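Poly-beta-1,6-N-acetyl-D-glucosamine N-deacetylase (Aggregatibacter actinomycetemcomitans, PDB 4U10) probably hydrolyses N-acetyl groups of the exopolysaccharide poly-beta-1,6-N-acetyl-D-glucosamine in a metal-dependent way, this chain being its polysaccharide deacetylase domain. Local coordinates at residues D146-G151 / K181-Q186; V152-N155 / Q160-A163; R204-P209 / D219-S224. All blocks are in the same frame, centred on the assembly; numbering follows the deposited sequence. Where two conformers were deposited one is given.

Contact 1: D146-G151 / K181-Q186; sequences DNLHHG and KNRLVQ. With ZN (zinc ion), chain C.
L148 meets the helix through both of its methyl groups, each with a different partner. CD1 of L148 lies 4.0 Å from CD2 of L184, the two leucine side chains crossing at about a right angle. CD2 of L148 sits 3.7 Å from NH1 of R183, at the edge of the guanidinium and in its plane. A leucine suits this place because its fork can press on a hydrocarbon and on the rim of a charged group at once, and the helix residue L184 supplies a matching apolar surface. R183 starts with CG anti to its N (chi1 177°) and then folds at chi3 (58°), which brings the guanidinium edge-on to CD2 of L148. NH1 donates to O of A163, and NH2 forms a salt bridge with E175 and bonds O of A166; these polar partners fix the guanidinium, and L148 only packs at its edge.

The loop is fixed to the same helix by D187, whose carboxylate accepts hydrogen bonds from the backbone N of D146 and of N147. Further along, H150 turns its ring toward the following backbone: ND1 of H150 donates to O of G151 at 2.7 Å, nearly straight at 167°, with the acceptor in the ring plane.

Between L148 and H150 the chain points H149 the other way, to the metal. NE2 of H149 binds the zinc at 2.1 Å, and a water follows at 1.9 Å from the zinc. D75 and H144 complete the protein ligands, while V100 and P209 pack against the H149 side chain. Packing by L148 and the D187 bonds together hold the loop that carries H149 against helix 177-199. One aspartate and two histidines round a metal ion form the metal-binding triad characteristic of NodB-type polysaccharide deacetylases.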
# COMPACT_ATOMS: atom_id res chain seq x y z
N ASP A 146 -6.45 -1.19 -9.63
CA ASP A 146 -6.05 -0.69 -10.90
C ASP A 146 -6.36 0.82 -11.02
O ASP A 146 -5.48 1.66 -11.20
CB ASP A 146 -6.69 -1.49 -12.07
CG ASP A 146 -5.87 -1.34 -13.36
OD1 ASP A 146 -4.60 -1.35 -13.29
OD2 ASP A 146 -6.50 -1.28 -14.43
N ASN A 147 -7.62 1.14 -10.94
CA ASN A 147 -8.09 2.51 -11.03
C ASN A 147 -9.25 2.81 -10.05
O ASN A 147 -10.24 3.42 -10.41
CB ASN A 147 -8.48 2.81 -12.46
CG ASN A 147 -8.84 4.26 -12.67
OD1 ASN A 147 -8.37 5.09 -11.97
ND2 ASN A 147 -9.72 4.53 -13.57
N LEU A 148 -9.12 2.36 -8.80
CA LEU A 148 -10.10 2.66 -7.74
C LEU A 148 -9.49 3.40 -6.53
O LEU A 148 -9.99 3.31 -5.37
CB LEU A 148 -10.83 1.36 -7.35
CG LEU A 148 -11.72 0.68 -8.40
CD1 LEU A 148 -12.16 -0.70 -7.94
CD2 LEU A 148 -12.92 1.52 -8.86
N HIS A 149 -8.45 4.20 -6.80
CA HIS A 149 -7.82 5.02 -5.80
C HIS A 149 -8.34 6.42 -6.01
O HIS A 149 -7.56 7.34 -6.26
CB HIS A 149 -6.34 5.01 -6.00
CG HIS A 149 -5.57 5.39 -4.79
ND1 HIS A 149 -5.55 6.66 -4.27
CD2 HIS A 149 -4.80 4.64 -3.96
CE1 HIS A 149 -4.82 6.69 -3.18
NE2 HIS A 149 -4.31 5.48 -3.00
N HIS A 150 -9.66 6.54 -6.05
CA HIS A 150 -10.36 7.84 -6.28
C HIS A 150 -11.72 7.73 -5.63
O HIS A 150 -12.10 6.63 -5.17
CB HIS A 150 -10.48 8.20 -7.76
CG HIS A 150 -11.28 7.20 -8.57
ND1 HIS A 150 -12.65 7.20 -8.62
CD2 HIS A 150 -10.88 6.14 -9.30
CE1 HIS A 150 -13.07 6.22 -9.40
NE2 HIS A 150 -12.01 5.57 -9.84
N GLY A 151 -12.44 8.84 -5.54
CA GLY A 151 -13.84 8.84 -5.17
C GLY A 151 -14.84 8.58 -6.28
O GLY A 151 -14.55 8.73 -7.47
N LYS A 181 -20.41 -4.94 -7.45
CA LYS A 181 -19.49 -6.04 -7.28
C LYS A 181 -18.64 -6.28 -8.52
O LYS A 181 -17.43 -6.60 -8.41
CB LYS A 181 -20.18 -7.33 -6.89
CG LYS A 181 -19.15 -8.45 -6.72
CD LYS A 181 -19.65 -9.72 -6.05
CE LYS A 181 -18.51 -10.65 -5.69
NZ LYS A 181 -17.59 -10.00 -4.71
N ASN A 182 -19.26 -6.23 -9.69
CA ASN A 182 -18.61 -6.36 -10.98
C ASN A 182 -17.48 -5.33 -11.16
O ASN A 182 -16.46 -5.61 -11.71
CB ASN A 182 -19.65 -6.07 -12.10
CG ASN A 182 -20.44 -7.30 -12.54
OD1 ASN A 182 -20.29 -8.40 -11.99
ND2 ASN A 182 -21.28 -7.11 -13.57
N ARG A 183 -17.78 -4.09 -10.76
CA ARG A 183 -16.83 -2.99 -10.86
C ARG A 183 -15.57 -3.32 -10.05
O ARG A 183 -14.50 -3.16 -10.56
CB ARG A 183 -17.44 -1.64 -10.40
CG ARG A 183 -16.45 -0.47 -10.43
CD ARG A 183 -17.13 0.90 -10.50
NE ARG A 183 -18.05 1.11 -9.37
CZ ARG A 183 -17.69 1.50 -8.13
NH1 ARG A 183 -16.42 1.81 -7.82
NH2 ARG A 183 -18.62 1.58 -7.19
N LEU A 184 -15.72 -3.84 -8.82
CA LEU A 184 -14.56 -4.26 -8.04
C LEU A 184 -13.84 -5.51 -8.58
O LEU A 184 -12.58 -5.55 -8.70
CB LEU A 184 -14.97 -4.53 -6.60
CG LEU A 184 -15.83 -3.53 -5.88
CD1 LEU A 184 -15.90 -3.93 -4.41
CD2 LEU A 184 -15.39 -2.10 -6.02
N VAL A 185 -14.59 -6.55 -8.93
CA VAL A 185 -13.99 -7.75 -9.45
C VAL A 185 -13.15 -7.43 -10.69
O VAL A 185 -12.03 -7.87 -10.80
CB VAL A 185 -15.03 -8.81 -9.82
CG1 VAL A 185 -14.35 -10.00 -10.48
CG2 VAL A 185 -15.77 -9.26 -8.55
N GLN A 186 -13.66 -6.66 -11.62
CA GLN A 186 -12.89 -6.46 -12.87
C GLN A 186 -11.70 -5.55 -12.67
O GLN A 186 -10.66 -5.78 -13.29
CB GLN A 186 -13.77 -5.97 -14.02
CG GLN A 186 -14.99 -6.88 -14.28
CD GLN A 186 -14.65 -8.39 -14.34
OE1 GLN A 186 -15.49 -9.26 -14.07
NE2 GLN A 186 -13.43 -8.69 -14.60
ZN ZN C . -3.00 4.90 -1.52
O HOH W 1 -3.51 4.76 0.28

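Contact 2: V152-N155 / Q160-A163; sequences VRAN and QLPA
The flat groups that meet here are the backbone amides around V152 and L161, joined at their edges through N-H and C=O by two hydrogen bonds. N of V152 donates to O of L161 at 2.9 Å, and N of L161 donates to O of V152 at 3.0 Å, this time in the carbonyl plane. Over one face of the V152 carbonyl group stands the aliphatic part of Q160, with CG of Q160 3.6 Å from C of V152, while CA of Q160 adds a CH...O contact to O of V152 at 3.3 Å. The glutamine thus lays methylene groups on the backbone, which suits a side chain at an exposed edge.

The register is antiparallel: V152 and L161 form a hydrogen-bonded pair, R153 and Q160 a non-hydrogen-bonded one, so V152 and L161 share the face away from R153 and Q160. On their side, CB of A154 touches CD1 of L161 at 3.5 Å, and CG1 of V152 meets CB of A163 at the same separation; small alanines allow such close approach. Beyond the pairing, NE of R153 bonds O of N155 at 3.0 Å, and its NH2 reaches the carbonyl of P156, tying the turn to its own strand.

This two-stranded hairpin is bound to its surroundings by backbone and side-chain hydrogen bonds: a backbone hydrogen bond joins R153 to Y169 of strand 169-170, and O of A163 accepts a hydrogen bond from NH1 of R183 on helix 177-199.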
# COMPACT_ATOMS: atom_id res chain seq x y z
N VAL A 152 -16.02 8.15 -5.86
CA VAL A 152 -17.22 8.17 -6.71
C VAL A 152 -18.31 8.97 -6.01
O VAL A 152 -18.40 9.03 -4.75
CB VAL A 152 -17.77 6.77 -6.94
CG1 VAL A 152 -16.76 5.92 -7.69
CG2 VAL A 152 -18.14 6.13 -5.61
N ARG A 153 -19.18 9.58 -6.80
CA ARG A 153 -20.37 10.22 -6.20
C ARG A 153 -21.19 9.12 -5.57
O ARG A 153 -21.50 8.10 -6.19
CB ARG A 153 -21.12 10.96 -7.28
CG ARG A 153 -22.20 11.88 -6.74
CD ARG A 153 -22.84 12.65 -7.88
NE ARG A 153 -24.20 13.09 -7.55
CZ ARG A 153 -25.11 13.42 -8.48
NH1 ARG A 153 -24.84 13.35 -9.78
NH2 ARG A 153 -26.33 13.80 -8.10
N ALA A 154 -21.51 9.27 -4.30
CA ALA A 154 -22.17 8.19 -3.55
C ALA A 154 -23.66 8.46 -3.21
O ALA A 154 -24.33 7.62 -2.56
CB ALA A 154 -21.41 7.97 -2.27
N ASN A 155 -24.14 9.66 -3.56
CA ASN A 155 -25.53 10.02 -3.39
C ASN A 155 -26.04 11.18 -4.29
O ASN A 155 -25.26 11.85 -4.98
CB ASN A 155 -25.88 10.18 -1.89
CG ASN A 155 -25.46 11.50 -1.28
OD1 ASN A 155 -25.37 12.54 -1.94
ND2 ASN A 155 -25.28 11.50 0.04
N GLN A 160 -19.11 12.33 -1.89
CA GLN A 160 -18.13 11.47 -2.56
C GLN A 160 -17.44 10.53 -1.57
O GLN A 160 -17.00 11.00 -0.54
CB GLN A 160 -17.11 12.29 -3.30
CG GLN A 160 -17.31 12.24 -4.79
CD GLN A 160 -16.14 12.78 -5.51
OE1 GLN A 160 -15.35 12.05 -6.14
NE2 GLN A 160 -15.97 14.10 -5.42
N LEU A 161 -17.41 9.23 -1.89
CA LEU A 161 -16.82 8.18 -1.02
C LEU A 161 -15.79 7.37 -1.84
O LEU A 161 -15.90 7.33 -3.04
CB LEU A 161 -17.90 7.22 -0.52
CG LEU A 161 -18.99 7.82 0.34
CD1 LEU A 161 -20.00 6.75 0.75
CD2 LEU A 161 -18.30 8.49 1.53
N PRO A 162 -14.77 6.73 -1.18
CA PRO A 162 -13.80 5.93 -1.92
C PRO A 162 -14.50 4.92 -2.75
O PRO A 162 -15.34 4.21 -2.25
CB PRO A 162 -12.98 5.23 -0.78
CG PRO A 162 -13.06 6.12 0.37
CD PRO A 162 -14.37 6.91 0.23
N ALA A 163 -14.14 4.85 -4.02
CA ALA A 163 -14.76 3.99 -4.98
C ALA A 163 -14.86 2.52 -4.59
O ALA A 163 -15.77 1.83 -5.03
CB ALA A 163 -14.02 4.12 -6.35

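Contact 3: R204-P209 / D219-S224; sequences RIMVWP and DAAKQS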
# COMPACT_ATOMS: atom_id res chain seq x y z
N ARG A 204 -0.14 -10.92 -4.32
CA ARG A 204 -0.86 -11.76 -3.38
C ARG A 204 -1.30 -10.98 -2.13
O ARG A 204 -1.71 -11.55 -1.11
CB ARG A 204 -0.01 -12.97 -3.01
CG ARG A 204 1.38 -12.62 -2.63
CD ARG A 204 2.26 -13.87 -2.38
NE ARG A 204 3.59 -13.39 -2.00
CZ ARG A 204 4.64 -14.16 -1.75
NH1 ARG A 204 4.52 -15.47 -1.87
NH2 ARG A 204 5.79 -13.58 -1.38
N ILE A 205 -1.29 -9.67 -2.25
CA ILE A 205 -1.79 -8.79 -1.23
C ILE A 205 -2.59 -7.72 -1.95
O ILE A 205 -2.15 -7.20 -2.94
CB ILE A 205 -0.63 -8.09 -0.46
CG1 ILE A 205 0.32 -9.07 0.23
CG2 ILE A 205 -1.09 -7.06 0.58
CD1 ILE A 205 1.68 -8.43 0.53
N MSE A 206 -3.73 -7.38 -1.39
CA MSE A 206 -4.45 -6.13 -1.74
C MSE A 206 -4.24 -5.15 -0.65
O MSE A 206 -4.56 -5.41 0.54
CB MSE A 206 -5.90 -6.43 -2.08
CG MSE A 206 -6.82 -5.19 -2.06
SE MSE A 206 -6.27 -4.03 -3.55
CE MSE A 206 -7.13 -4.97 -4.96
N VAL A 207 -3.76 -3.95 -1.00
CA VAL A 207 -3.73 -2.89 -0.04
C VAL A 207 -4.82 -1.89 -0.33
O VAL A 207 -4.88 -1.30 -1.42
CB VAL A 207 -2.35 -2.18 -0.02
CG1 VAL A 207 -2.32 -1.13 1.08
CG2 VAL A 207 -1.19 -3.19 0.16
N TRP A 208 -5.66 -1.60 0.67
CA TRP A 208 -6.87 -0.80 0.41
C TRP A 208 -6.50 0.65 0.36
O TRP A 208 -5.79 1.14 1.28
CB TRP A 208 -7.89 -1.00 1.53
CG TRP A 208 -8.29 -2.43 1.72
CD1 TRP A 208 -8.14 -3.17 2.86
CD2 TRP A 208 -8.93 -3.28 0.76
NE1 TRP A 208 -8.63 -4.43 2.64
CE2 TRP A 208 -9.11 -4.53 1.37
CE3 TRP A 208 -9.34 -3.13 -0.58
CZ2 TRP A 208 -9.67 -5.60 0.70
CZ3 TRP A 208 -9.89 -4.16 -1.21
CH2 TRP A 208 -10.06 -5.39 -0.58
N PRO A 209 -6.93 1.38 -0.70
CA PRO A 209 -6.82 2.85 -0.66
C PRO A 209 -7.45 3.42 0.59
O PRO A 209 -8.60 3.07 0.92
CB PRO A 209 -7.66 3.26 -1.91
CG PRO A 209 -7.32 2.18 -2.89
CD PRO A 209 -7.52 0.96 -1.98
N ASP A 219 -14.10 -10.04 -1.08
CA ASP A 219 -14.39 -11.20 -1.90
C ASP A 219 -13.95 -10.97 -3.37
O ASP A 219 -13.52 -11.89 -4.04
CB ASP A 219 -15.86 -11.56 -1.85
CG ASP A 219 -16.18 -12.85 -2.67
OD1 ASP A 219 -15.71 -13.92 -2.24
OD2 ASP A 219 -16.82 -12.75 -3.76
N ALA A 220 -14.05 -9.73 -3.82
CA ALA A 220 -13.57 -9.33 -5.16
C ALA A 220 -12.07 -9.54 -5.28
O ALA A 220 -11.62 -10.03 -6.30
CB ALA A 220 -13.90 -7.85 -5.49
N ALA A 221 -11.31 -9.15 -4.24
CA ALA A 221 -9.88 -9.30 -4.20
C ALA A 221 -9.51 -10.78 -4.14
O ALA A 221 -8.59 -11.24 -4.86
CB ALA A 221 -9.29 -8.58 -3.00
N LYS A 222 -10.17 -11.51 -3.25
CA LYS A 222 -9.96 -12.95 -3.10
C LYS A 222 -10.10 -13.66 -4.44
O LYS A 222 -9.30 -14.54 -4.75
CB LYS A 222 -10.93 -13.53 -2.06
CG LYS A 222 -11.19 -15.05 -2.11
CD LYS A 222 -12.04 -15.40 -0.91
CE LYS A 222 -12.66 -16.80 -0.94
NZ LYS A 222 -13.30 -17.12 0.39
N GLN A 223 -11.10 -13.30 -5.24
CA GLN A 223 -11.22 -13.95 -6.52
C GLN A 223 -10.02 -13.79 -7.45
O GLN A 223 -9.90 -14.57 -8.39
CB GLN A 223 -12.44 -13.50 -7.29
CG GLN A 223 -13.71 -14.02 -6.73
CD GLN A 223 -14.89 -13.64 -7.59
OE1 GLN A 223 -15.87 -13.07 -7.09
NE2 GLN A 223 -14.81 -13.95 -8.87
N SER A 224 -9.20 -12.76 -7.25
CA SER A 224 -8.00 -12.58 -8.09
C SER A 224 -6.71 -12.94 -7.38
O SER A 224 -5.63 -12.61 -7.86
CB SER A 224 -7.95 -11.17 -8.68
OG SER A 224 -8.94 -11.07 -9.69
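A221 gives up more surface here than any other residue, and its single methyl group is the whole of its side of the contact. CB of A221 lies 4.1 Å from CB of M206 on the strand and 4.1 Å from CH2 of W208, one residue past the strand's end. The tryptophan meets the methyl obliquely, through the far corner of its six-membered ring. With a side chain this short, the helix can come near: the CA atoms of M206 and A221 are 6.8 Å apart.

M206, present as selenomethionine, points from the strand toward the helix, its CG anti to the backbone N (chi1 163°). Within the strand segment, CG of M206 stands 3.3 Å above one face of the W208 ring, displaced toward the rim, so the two residues that A221 touches also pack on each other. Only this CG methylene lies on the ring; the bends at chi2 and chi3 carry SE and CE off it. F188 of helix 177-199 touches M206 as well.

Strand 205-207, helix 215-222 and strand 228-230 form a beta-alpha-beta unit, its two strands parallel, and the methyl of A221 is where the crossover helix rests on the first of them. The backbone of M206 bonds to H228 and F230 of the second strand.

W208 is also gripped by aromatics: its ring stacks with F213 and meets H229 with the planes at about 55°. Its buried side chain lies about 8 Å from a bound zinc ion. Between M206 and W208, the carbonyl O of V207 accepts a hydrogen bond from ND1 of H144, a zinc ligand, and so helps to fix the rotation of that imidazole while its NE2 holds the metal.

Overall arrangement
Zinc ligands H10, D74 and D75 come early in the chain, before any of these contacts. The chain then reaches 146-151, whose contact with helix 177-199 closes a loop of 29 residues. Inside that loop the chain doubles back in the hairpin of contact 2, which is thus nested within contact 1; a backbone bond from A163 to H150 ties the two. Helix 177-199 leads on to strand 205-207, and contact 3 closes a loop of nine residues when helix 215-222 returns to that strand. Contacts 1 and 3 meet through the salt bridge of K181 with D219 and through L184 against A220, so the helix links the metal-bearing loop and the hairpin to the beta-alpha-beta unit.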